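Local coordinates for CRP-like protein Clp (Xanthomonas campestris pv. campestris, PDB 3IWZ) that acts as a homodimeric, DNA-binding global transcriptional regulator of virulence genes and apparently loses its hold on DNA when it binds c-di-GMP, at residues Gly61-Ile66 and Thr106-Ala111. Numbering follows the deposited sequence.
Sequences GSVSII and TQCELA
In the cyclic nucleotide-binding domain, a jelly-roll of the cupin type, two chain segments passing from one sheet to the other meet here: Gly-61 to Val-63 enter strand 63-68, and Thr-106 to Cys-108 lead into strand 108-114. The hydroxyl of Thr-106 does most of the polar work. With chi1 at 64°, OG1 sits between its own backbone N and carbonyl carbon, where it can accept the N-H of Ser-62 (N to OG1 3.1 Å, bent to 139° at the hydrogen). The same OG1 donates to the carbonyl of Gln-107, 3.2 Å from that O and well above the carbonyl plane, so one hydroxyl bonds both to the next residue's carbonyl and to the other segment. A weak bond of 3.4 Å from Thr-106 N to Ser-62 O runs the opposite way.

Gly-61 packs closely on Gln-107 and Cys-108, its CA 3.5 Å from Gln-107 O and equally close to Cys-108 SG. Having no side chain, it lets its CA come within 4.1 Å of Cys-108 CA. The sulfur, anti to its carbonyl carbon (chi1 -60°), comes up against the Ser-62 backbone, 3.2 Å from Ser-62 O, and touches Val-63 CG1 at 3.9 Å. Leu-110 CD2 approaches that same methyl more loosely, at 4.5 Å.

Ser-62 OG is hydrogen-bonded to Arg-105 NH1, just before the second segment. Beyond the contact, Val-63 packs on Leu-102 of strand 101-104 and Phe-80 of strand 74-80, its neighbours in one sheet, while Leu-110 rests on Tyr-39 of strand 35-39 in the other.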
loop_
_atom_site.group_PDB
_atom_site.type_symbol
_atom_site.label_atom_id
_atom_site.label_comp_id
_atom_site.label_asym_id
_atom_site.label_seq_id
_atom_site.Cartn_x
_atom_site.Cartn_y
_atom_site.Cartn_z
ATOM N N GLY D 61 -8.140 5.683 -20.917
ATOM C CA GLY D 61 -8.356 4.278 -20.671
ATOM C C GLY D 61 -8.396 3.949 -19.196
ATOM O O GLY D 61 -8.238 4.805 -18.324
ATOM N N SER D 62 -8.614 2.675 -18.928
ATOM C CA SER D 62 -8.697 2.183 -17.570
ATOM C C SER D 62 -7.779 0.961 -17.485
ATOM O O SER D 62 -7.796 0.098 -18.368
ATOM C CB SER D 62 -10.155 1.811 -17.262
ATOM O OG SER D 62 -10.362 1.520 -15.893
ATOM N N VAL D 63 -6.962 0.920 -16.435
ATOM C CA VAL D 63 -6.043 -0.183 -16.194
ATOM C C VAL D 63 -6.249 -0.720 -14.784
ATOM O O VAL D 63 -6.943 -0.123 -13.958
ATOM C CB VAL D 63 -4.560 0.250 -16.331
ATOM C CG1 VAL D 63 -4.266 0.704 -17.764
ATOM C CG2 VAL D 63 -4.256 1.363 -15.349
ATOM N N SER D 64 -5.653 -1.865 -14.503
ATOM C CA SER D 64 -5.779 -2.440 -13.186
ATOM C C SER D 64 -4.391 -2.888 -12.755
ATOM O O SER D 64 -3.566 -3.242 -13.594
ATOM C CB SER D 64 -6.732 -3.637 -13.215
ATOM O OG SER D 64 -6.166 -4.719 -13.936
ATOM N N ILE D 65 -4.132 -2.833 -11.454
ATOM C CA ILE D 65 -2.855 -3.284 -10.908
ATOM C C ILE D 65 -3.210 -4.563 -10.166
ATOM O O ILE D 65 -4.032 -4.548 -9.251
ATOM C CB ILE D 65 -2.243 -2.276 -9.919
ATOM C CG1 ILE D 65 -1.897 -0.964 -10.632
ATOM C CG2 ILE D 65 -1.001 -2.873 -9.275
ATOM C CD1 ILE D 65 -0.794 -1.070 -11.662
ATOM N N ILE D 66 -2.599 -5.669 -10.571
ATOM C CA ILE D 66 -2.887 -6.954 -9.966
ATOM C C ILE D 66 -1.643 -7.612 -9.383
ATOM O O ILE D 66 -0.554 -7.515 -9.947
ATOM C CB ILE D 66 -3.519 -7.908 -11.016
ATOM C CG1 ILE D 66 -4.530 -7.137 -11.870
ATOM C CG2 ILE D 66 -4.215 -9.077 -10.315
ATOM C CD1 ILE D 66 -5.328 -8.004 -12.838
ATOM N N THR D 106 -9.831 -1.547 -20.525
ATOM C CA THR D 106 -10.466 -1.026 -21.729
ATOM C C THR D 106 -9.327 -0.699 -22.676
ATOM O O THR D 106 -8.163 -0.969 -22.374
ATOM C CB THR D 106 -11.249 0.284 -21.457
ATOM O OG1 THR D 106 -10.338 1.307 -21.046
ATOM C CG2 THR D 106 -12.295 0.082 -20.375
ATOM N N GLN D 107 -9.655 -0.128 -23.827
ATOM C CA GLN D 107 -8.623 0.260 -24.778
ATOM C C GLN D 107 -7.926 1.445 -24.103
ATOM O O GLN D 107 -8.591 2.301 -23.526
ATOM C CB GLN D 107 -9.266 0.681 -26.103
ATOM C CG GLN D 107 -8.304 0.814 -27.270
ATOM C CD GLN D 107 -8.995 0.600 -28.612
ATOM O OE1 GLN D 107 -9.019 1.493 -29.461
ATOM N NE2 GLN D 107 -9.567 -0.590 -28.804
ATOM N N CYS D 108 -6.603 1.508 -24.169
ATOM C CA CYS D 108 -5.900 2.599 -23.497
ATOM C C CYS D 108 -4.798 3.282 -24.277
ATOM O O CYS D 108 -4.202 2.706 -25.182
ATOM C CB CYS D 108 -5.272 2.097 -22.184
ATOM S SG CYS D 108 -6.409 1.426 -20.975
ATOM N N GLU D 109 -4.527 4.521 -23.888
ATOM C CA GLU D 109 -3.448 5.302 -24.468
ATOM C C GLU D 109 -2.515 5.537 -23.276
ATOM O O GLU D 109 -2.914 6.145 -22.286
ATOM C CB GLU D 109 -3.952 6.646 -25.005
ATOM C CG GLU D 109 -3.359 7.002 -26.362
ATOM C CD GLU D 109 -3.062 8.479 -26.524
ATOM O OE1 GLU D 109 -3.978 9.305 -26.310
ATOM O OE2 GLU D 109 -1.909 8.810 -26.877
ATOM N N LEU D 110 -1.296 5.021 -23.353
ATOM C CA LEU D 110 -0.337 5.186 -22.266
ATOM C C LEU D 110 0.942 5.817 -22.781
ATOM O O LEU D 110 1.481 5.399 -23.800
ATOM C CB LEU D 110 0.003 3.832 -21.629
ATOM C CG LEU D 110 -1.153 2.969 -21.109
ATOM C CD1 LEU D 110 -0.606 1.684 -20.525
ATOM C CD2 LEU D 110 -1.946 3.731 -20.068
ATOM N N ALA D 111 1.422 6.830 -22.074
ATOM C CA ALA D 111 2.654 7.496 -22.449
ATOM C C ALA D 111 3.742 6.935 -21.546
ATOM O O ALA D 111 3.636 7.025 -20.325
ATOM C CB ALA D 111 2.522 9.000 -22.244
#